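Local atomic coordinates of periplasmic binding protein (Veillonella parvula, PDB entry 4N01), a protein that probably binds a small solute, perhaps a metal chelate as in related proteins, in the periplasm for delivery to a membrane transporter. Residues A[48-53]-A[150-155]; A[129-134]-A[156-161]. All blocks are in the same frame, centred on the assembly; numbering follows the deposited sequence.

Both contacts belong to the lobe built on the five-stranded parallel sheet, and both involve strand 151-153 or the chain that follows it. Contact 1 is the more buried: strand 44-50 of the hairpin lies across an outermost strand of the sheet, combining one hydrogen bond to a carboxylate with a patch of apolar side chains. Contact 2, partly buried and nearer the centre of the chain, pairs the loops that follow strands 127-129 and 151-153, and no hydrogen bond crosses it. Selenium and carbon over an indole face do the work there. The two meet where Trp153 O probably accepts a hydrogen bond from Thr129 OG1, at 2.7 Å, and where Ile154 packs against Gly130 and Leu159.

Contact 1 of 2, residues A[48-53]-A[150-155]; sequences ETFDGT and VNIWIP
Glu48 and Ile154 form the polar link between the two segments. Glu48 OE2 accepts the backbone N-H of Ile154, with 3.0 Å from N to OE2. The bond is nearly straight at the hydrogen (165°), yet the donor stands above the carboxylate, 70° out of its plane. A water lies within hydrogen-bonding distance of both Glu48 OE2 (2.7 Å) and Ile154 O (2.6 Å) and may bridge them, which would add a water-mediated tie to the carbonyl beside the direct bond to the N-H. Glutamate suits the place because its chain is long enough to reach the backbone of the segment 150-155; with CG anti to the carbonyl carbon, chi1 sets that atom 3.4 Å from Ile152 O, and the bend at chi2 then turns the carboxylate to Ile154.

The apolar contacts gather round Phe50, two residues further along the same strand. Its CZ rests on Ile152 CG2 and its CE1 on Ile154 CD1, each at 3.6 Å, both methyl groups approaching the ring obliquely. Ile152 and Ile154, alternate residues of an extended chain, turn toward the same side, where their branched side chains offer a broad surface to the flat ring. Helix 142-147 extends this apolar patch with Ala142.

Strand 44-50 does not join the parallel sheet: the segments 48-50 and 151-153 run at 97° to each other, 8.3 Å apart at closest approach. Strand 151-153 is outermost in the sheet and bonds through Asn151 and Trp153 to strand 127-129, while Trp46 NE1 bonds to Ile152 O. Side chains of the crossing hairpin strand thus bond to backbone groups along the segment 150-155. The buried Glu48 carboxylate is probably steadied by its amide partner and perhaps by the water, and the aromatic-aliphatic packing lies beside this directional polar link.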
ATOM      1  N   GLU A  48       5.600  16.399 -10.386  1.00 21.26           N
ATOM      2  CA  GLU A  48       5.210  16.289  -8.980  1.00 21.56           C
ATOM      3  C   GLU A  48       5.087  17.687  -8.374  1.00 23.47           C
ATOM      4  O   GLU A  48       5.681  18.641  -8.878  1.00 25.90           O
ATOM      5  CB  GLU A  48       6.222  15.458  -8.172  1.00 23.04           C
ATOM      6  CG  GLU A  48       6.561  14.085  -8.757  1.00 25.40           C
ATOM      7  CD  GLU A  48       5.393  13.115  -8.734  1.00 24.12           C
ATOM      8  OE1 GLU A  48       4.385  13.372  -8.033  1.00 32.35           O
ATOM      9  OE2 GLU A  48       5.478  12.071  -9.425  1.00 24.94           O
ATOM     10  N   THR A  49       4.318  17.806  -7.294  1.00 27.35           N
ATOM     11  CA  THR A  49       4.147  19.089  -6.618  1.00 30.77           C
ATOM     12  C   THR A  49       4.456  18.953  -5.134  1.00 32.61           C
ATOM     13  O   THR A  49       3.899  18.089  -4.455  1.00 31.16           O
ATOM     14  CB  THR A  49       2.725  19.638  -6.804  1.00 32.85           C
ATOM     15  OG1 THR A  49       2.506  19.912  -8.197  1.00 29.45           O
ATOM     16  CG2 THR A  49       2.537  20.928  -6.001  1.00 33.93           C
ATOM     17  N   PHE A  50       5.370  19.787  -4.641  1.00 30.38           N
ATOM     18  CA  PHE A  50       5.749  19.768  -3.228  1.00 35.00           C
ATOM     19  C   PHE A  50       5.689  21.184  -2.674  1.00 38.99           C
ATOM     20  O   PHE A  50       6.374  22.070  -3.189  1.00 37.15           O
ATOM     21  CB  PHE A  50       7.176  19.237  -3.054  1.00 32.04           C
ATOM     22  CG  PHE A  50       7.417  17.892  -3.689  1.00 32.83           C
ATOM     23  CD1 PHE A  50       7.064  16.724  -3.033  1.00 31.45           C
ATOM     24  CD2 PHE A  50       8.023  17.802  -4.933  1.00 29.52           C
ATOM     25  CE1 PHE A  50       7.297  15.485  -3.614  1.00 30.78           C
ATOM     26  CE2 PHE A  50       8.262  16.571  -5.518  1.00 31.77           C
ATOM     27  CZ  PHE A  50       7.897  15.409  -4.858  1.00 25.32           C
ATOM     28  N   ASP A  51       4.891  21.388  -1.626  1.00 47.17           N
ATOM     29  CA  ASP A  51       4.710  22.711  -1.019  1.00 53.01           C
ATOM     30  C   ASP A  51       4.294  23.747  -2.055  1.00 52.92           C
ATOM     31  O   ASP A  51       4.829  24.855  -2.084  1.00 58.01           O
ATOM     32  CB  ASP A  51       5.988  23.182  -0.308  1.00 65.85           C
ATOM     33  CG  ASP A  51       6.202  22.507   1.035  1.00 77.65           C
ATOM     34  OD1 ASP A  51       5.663  21.401   1.256  1.00 81.17           O
ATOM     35  OD2 ASP A  51       6.924  23.093   1.872  1.00 84.29           O
ATOM     36  N   GLY A  52       3.355  23.373  -2.918  1.00 48.86           N
ATOM     37  CA  GLY A  52       2.835  24.288  -3.917  1.00 50.19           C
ATOM     38  C   GLY A  52       3.756  24.536  -5.098  1.00 48.39           C
ATOM     39  O   GLY A  52       3.384  25.236  -6.041  1.00 48.16           O
ATOM     40  N   THR A  53       4.961  23.976  -5.055  1.00 41.20           N
ATOM     41  CA  THR A  53       5.890  24.131  -6.167  1.00 39.18           C
ATOM     42  C   THR A  53       5.823  22.917  -7.086  1.00 37.35           C
ATOM     43  O   THR A  53       6.143  21.795  -6.679  1.00 37.13           O
ATOM     44  CB  THR A  53       7.348  24.320  -5.690  1.00 42.38           C
ATOM     45  OG1 THR A  53       7.426  25.447  -4.808  1.00 48.49           O
ATOM     46  CG2 THR A  53       8.263  24.551  -6.886  1.00 37.45           C
ATOM     47  N   VAL A 150      18.243  15.438  -8.591  1.00 28.00           N
ATOM     48  CA  VAL A 150      17.549  14.171  -8.385  1.00 25.21           C
ATOM     49  C   VAL A 150      16.132  14.265  -8.960  1.00 26.44           C
ATOM     50  O   VAL A 150      15.419  15.233  -8.689  1.00 27.16           O
ATOM     51  CB  VAL A 150      17.458  13.822  -6.877  1.00 28.58           C
ATOM     52  CG1 VAL A 150      16.648  12.539  -6.657  1.00 21.28           C
ATOM     53  CG2 VAL A 150      18.858  13.702  -6.271  1.00 33.89           C
ATOM     54  N   ASN A 151      15.736  13.271  -9.755  1.00 20.42           N
ATOM     55  CA  ASN A 151      14.357  13.153 -10.236  1.00 19.28           C
ATOM     56  C   ASN A 151      13.492  12.441  -9.204  1.00 19.73           C
ATOM     57  O   ASN A 151      13.859  11.365  -8.724  1.00 21.75           O
ATOM     58  CB  ASN A 151      14.326  12.374 -11.556  1.00 25.04           C
ATOM     59  CG  ASN A 151      14.950  13.151 -12.710  1.00 22.78           C
ATOM     60  OD1 ASN A 151      14.714  14.352 -12.854  1.00 26.43           O
ATOM     61  ND2 ASN A 151      15.755  12.475 -13.526  1.00 23.15           N
ATOM     62  N   ILE A 152      12.343  13.023  -8.862  1.00 20.39           N
ATOM     63  CA  ILE A 152      11.465  12.426  -7.865  1.00 18.40           C
ATOM     64  C   ILE A 152      10.184  11.961  -8.535  1.00 18.18           C
ATOM     65  O   ILE A 152       9.575  12.705  -9.309  1.00 22.02           O
ATOM     66  CB  ILE A 152      11.086  13.439  -6.771  1.00 19.53           C
ATOM     67  CG1 ILE A 152      12.347  14.007  -6.120  1.00 23.14           C
ATOM     68  CG2 ILE A 152      10.197  12.781  -5.722  1.00 19.63           C
ATOM     69  CD1 ILE A 152      12.072  15.108  -5.102  1.00 26.01           C
ATOM     70  N   TRP A 153       9.775  10.732  -8.242  1.00 15.10           N
ATOM     71  CA  TRP A 153       8.541  10.182  -8.794  1.00 17.08           C
ATOM     72  C   TRP A 153       7.744   9.540  -7.685  1.00 16.87           C
ATOM     73  O   TRP A 153       8.295   8.789  -6.879  1.00 18.42           O
ATOM     74  CB  TRP A 153       8.853   9.111  -9.839  1.00 17.84           C
ATOM     75  CG  TRP A 153       7.618   8.471 -10.385  1.00 17.59           C
ATOM     76  CD1 TRP A 153       6.756   9.006 -11.294  1.00 20.56           C
ATOM     77  CD2 TRP A 153       7.095   7.180 -10.044  1.00 17.69           C
ATOM     78  NE1 TRP A 153       5.732   8.126 -11.546  1.00 20.44           N
ATOM     79  CE2 TRP A 153       5.919   6.996 -10.793  1.00 16.93           C
ATOM     80  CE3 TRP A 153       7.511   6.162  -9.179  1.00 17.84           C
ATOM     81  CZ2 TRP A 153       5.148   5.834 -10.706  1.00 16.05           C
ATOM     82  CZ3 TRP A 153       6.750   5.005  -9.097  1.00 21.60           C
ATOM     83  CH2 TRP A 153       5.582   4.854  -9.859  1.00 18.30           C
ATOM     84  N   ILE A 154       6.446   9.814  -7.648  1.00 16.10           N
ATOM     85  CA  ILE A 154       5.574   9.228  -6.628  1.00 16.21           C
ATOM     86  C   ILE A 154       4.390   8.550  -7.306  1.00 14.75           C
ATOM     87  O   ILE A 154       3.737   9.165  -8.157  1.00 16.89           O
ATOM     88  CB  ILE A 154       5.033  10.319  -5.680  1.00 20.79           C
ATOM     89  CG1 ILE A 154       6.200  10.992  -4.948  1.00 24.54           C
ATOM     90  CG2 ILE A 154       4.036   9.724  -4.678  1.00 20.04           C
ATOM     91  CD1 ILE A 154       5.794  12.227  -4.181  1.00 28.84           C
ATOM     92  N   PRO A 155       4.126   7.279  -6.956  1.00 15.75           N
ATOM     93  CA  PRO A 155       2.954   6.598  -7.520  1.00 16.04           C
ATOM     94  C   PRO A 155       1.684   7.427  -7.320  1.00 17.10           C
ATOM     95  O   PRO A 155       1.429   7.942  -6.218  1.00 16.28           O
ATOM     96  CB  PRO A 155       2.879   5.299  -6.716  1.00 16.62           C
ATOM     97  CG  PRO A 155       4.334   5.006  -6.354  1.00 18.44           C
ATOM     98  CD  PRO A 155       4.937   6.390  -6.101  1.00 15.21           C
TER
HETATM   99  O   HOH W   1       3.253  10.679 -10.175  1.00 27.60           O

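Contact 2 of 2, residues A[129-134]-A[156-161]; sequences TGWPDS and ESMLST
Trp131 and Met158 (a selenomethionine) bring their CA atoms to 6.5 Å where two loops, each with a short 3-10 turn, run past each other without a backbone bond between them. The extended Met158 side chain passes over one face of the Trp131 indole. Its CG stands 3.8 Å from the centroid of the six-membered ring, 8° off the normal, a CH-pi contact. Further along, SE lies 3.9 Å from the centroid of the five-membered ring, making a Met-aromatic contact over the same face. The extended chi2 of Met158 (176°) carries SE on from CG, and so from the larger ring to the smaller. Both loops leave the C-terminal ends of neighbouring parallel strands, where alpha/beta lobes of periplasmic binding proteins commonly form the cleft; a glycerol about 4 Å from the Trp131 side chain is consistent with a pocket there. Replacing Trp131 by an alanine would probably strip Met158 of its flat support, opening a gap and setting the flexible chain free to turn. Beside the indole, Pro132 CG touches Leu159 CD2 at 3.8 Å, a compact ring against a branched tip. Gly130 also fits its place, since a CB there would clash with Ser134 OG, which donates to Trp131 O at 2.9 Å.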
ATOM      1  N   THR A 129      12.051   7.742  -4.977  1.00 17.14           N
ATOM      2  CA  THR A 129      10.611   7.492  -4.961  1.00 14.77           C
ATOM      3  C   THR A 129      10.193   7.052  -3.563  1.00 18.11           C
ATOM      4  O   THR A 129      11.034   6.620  -2.775  1.00 20.74           O
ATOM      5  CB  THR A 129      10.214   6.408  -5.986  1.00 16.97           C
ATOM      6  OG1 THR A 129       8.784   6.246  -5.990  1.00 18.95           O
ATOM      7  CG2 THR A 129      10.872   5.076  -5.635  1.00 16.33           C
ATOM      8  N   GLY A 130       8.903   7.168  -3.254  1.00 18.94           N
ATOM      9  CA  GLY A 130       8.403   6.842  -1.926  1.00 15.34           C
ATOM     10  C   GLY A 130       7.049   7.476  -1.675  1.00 23.39           C
ATOM     11  O   GLY A 130       6.509   8.148  -2.554  1.00 19.45           O
ATOM     12  N   TRP A 131       6.486   7.256  -0.488  1.00 21.67           N
ATOM     13  CA  TRP A 131       5.300   7.990  -0.070  1.00 21.61           C
ATOM     14  C   TRP A 131       5.654   9.476  -0.004  1.00 19.28           C
ATOM     15  O   TRP A 131       6.816   9.824   0.222  1.00 25.84           O
ATOM     16  CB  TRP A 131       4.834   7.489   1.293  1.00 21.06           C
ATOM     17  CG  TRP A 131       4.111   6.173   1.255  1.00 22.18           C
ATOM     18  CD1 TRP A 131       4.657   4.928   1.412  1.00 26.09           C
ATOM     19  CD2 TRP A 131       2.703   5.971   1.052  1.00 18.10           C
ATOM     20  NE1 TRP A 131       3.674   3.965   1.322  1.00 27.48           N
ATOM     21  CE2 TRP A 131       2.467   4.579   1.105  1.00 24.85           C
ATOM     22  CE3 TRP A 131       1.621   6.829   0.836  1.00 21.39           C
ATOM     23  CZ2 TRP A 131       1.187   4.029   0.951  1.00 21.93           C
ATOM     24  CZ3 TRP A 131       0.350   6.282   0.688  1.00 26.08           C
ATOM     25  CH2 TRP A 131       0.149   4.895   0.741  1.00 19.34           C
ATOM     26  N   PRO A 132       4.672  10.353  -0.244  1.00 22.69           N
ATOM     27  CA  PRO A 132       4.859  11.808  -0.230  1.00 26.48           C
ATOM     28  C   PRO A 132       5.568  12.344   1.010  1.00 24.16           C
ATOM     29  O   PRO A 132       6.384  13.255   0.874  1.00 30.90           O
ATOM     30  CB  PRO A 132       3.422  12.337  -0.282  1.00 28.51           C
ATOM     31  CG  PRO A 132       2.706  11.320  -1.087  1.00 30.30           C
ATOM     32  CD  PRO A 132       3.311   9.990  -0.671  1.00 22.30           C
ATOM     33  N   ASP A 133       5.281  11.800   2.189  1.00 24.39           N
ATOM     34  CA  ASP A 133       5.932  12.273   3.418  1.00 27.05           C
ATOM     35  C   ASP A 133       7.458  12.114   3.418  1.00 28.18           C
ATOM     36  O   ASP A 133       8.157  12.834   4.136  1.00 30.18           O
ATOM     37  CB  ASP A 133       5.335  11.596   4.651  1.00 34.83           C
ATOM     38  CG  ASP A 133       4.135  12.339   5.190  1.00 56.44           C
ATOM     39  OD1 ASP A 133       3.490  13.064   4.400  1.00 61.96           O
ATOM     40  OD2 ASP A 133       3.841  12.200   6.398  1.00 62.90           O
ATOM     41  N   SER A 134       7.964  11.185   2.601  1.00 23.38           N
ATOM     42  CA  SER A 134       9.403  10.968   2.437  1.00 24.15           C
ATOM     43  C   SER A 134      10.112  12.212   1.935  1.00 30.59           C
ATOM     44  O   SER A 134      11.328  12.343   2.072  1.00 31.43           O
ATOM     45  CB  SER A 134       9.669   9.850   1.411  1.00 22.95           C
ATOM     46  OG  SER A 134       8.959   8.665   1.735  1.00 32.03           O
ATOM     47  N   GLU A 156       0.904   7.579  -8.383  1.00 13.38           N
ATOM     48  CA  GLU A 156      -0.376   8.270  -8.269  1.00 17.29           C
ATOM     49  C   GLU A 156      -1.284   7.605  -7.250  1.00 14.52           C
ATOM     50  O   GLU A 156      -2.144   8.264  -6.663  1.00 13.19           O
ATOM     51  CB  GLU A 156      -1.078   8.336  -9.625  1.00 18.23           C
ATOM     52  CG  GLU A 156      -0.368   9.231 -10.642  1.00 29.51           C
ATOM     53  CD  GLU A 156      -0.429  10.706 -10.273  1.00 51.01           C
ATOM     54  OE1 GLU A 156      -1.480  11.150  -9.754  1.00 60.51           O
ATOM     55  OE2 GLU A 156       0.576  11.418 -10.501  1.00 55.45           O
ATOM     56  N   SER A 157      -1.100   6.305  -7.037  1.00 12.90           N
ATOM     57  CA  SER A 157      -1.985   5.567  -6.129  1.00 13.38           C
ATOM     58  C   SER A 157      -1.773   6.013  -4.682  1.00 14.14           C
ATOM     59  O   SER A 157      -2.573   5.714  -3.791  1.00 15.11           O
ATOM     60  CB  SER A 157      -1.803   4.047  -6.283  1.00 16.91           C
ATOM     61  OG  SER A 157      -0.450   3.665  -6.055  1.00 20.77           O
HETATM   62  N   MSE A 158      -0.683   6.733  -4.460  1.00 16.34           N
HETATM   63  CA  MSE A 158      -0.344   7.234  -3.136  1.00 18.64           C
HETATM   64  C   MSE A 158      -0.637   8.722  -2.972  1.00 22.61           C
HETATM   65  O   MSE A 158      -0.320   9.300  -1.936  1.00 27.11           O
HETATM   66  CB  MSE A 158       1.144   6.986  -2.861  1.00 19.62           C
HETATM   67  CG  MSE A 158       1.542   5.524  -2.912  1.00 12.26           C
HETATM   68 SE   MSE A 158       3.467   5.372  -2.662  0.66 24.28          SE
HETATM   69  CE  MSE A 158       3.480   3.459  -2.883  1.00 16.93           C
ATOM     70  N   LEU A 159      -1.258   9.334  -3.978  1.00 18.67           N
ATOM     71  CA  LEU A 159      -1.428  10.792  -3.998  1.00 18.60           C
ATOM     72  C   LEU A 159      -2.819  11.317  -3.659  1.00 24.51           C
ATOM     73  O   LEU A 159      -2.976  12.505  -3.358  1.00 24.39           O
ATOM     74  CB  LEU A 159      -1.009  11.368  -5.356  1.00 17.55           C
ATOM     75  CG  LEU A 159       0.498  11.381  -5.585  1.00 23.13           C
ATOM     76  CD1 LEU A 159       0.838  12.035  -6.922  1.00 23.98           C
ATOM     77  CD2 LEU A 159       1.162  12.126  -4.443  1.00 20.29           C
ATOM     78  N   SER A 160      -3.836  10.464  -3.723  1.00 16.47           N
ATOM     79  CA  SER A 160      -5.192  10.959  -3.488  1.00 22.20           C
ATOM     80  C   SER A 160      -6.185   9.859  -3.156  1.00 18.72           C
ATOM     81  O   SER A 160      -5.892   8.670  -3.312  1.00 21.59           O
ATOM     82  CB  SER A 160      -5.708  11.730  -4.703  1.00 26.65           C
ATOM     83  OG  SER A 160      -6.323  10.848  -5.630  1.00 22.19           O
ATOM     84  N   THR A 161      -7.369  10.274  -2.717  1.00 18.50           N
ATOM     85  CA  THR A 161      -8.434   9.334  -2.387  1.00 15.26           C
ATOM     86  C   THR A 161      -9.169   8.819  -3.622  1.00 18.91           C
ATOM     87  O   THR A 161     -10.118   8.047  -3.508  1.00 20.64           O
ATOM     88  CB  THR A 161      -9.442   9.949  -1.414  1.00 22.84           C
ATOM     89  OG1 THR A 161      -9.858  11.221  -1.919  1.00 21.81           O
ATOM     90  CG2 THR A 161      -8.801  10.155  -0.055  1.00 22.35           C
TER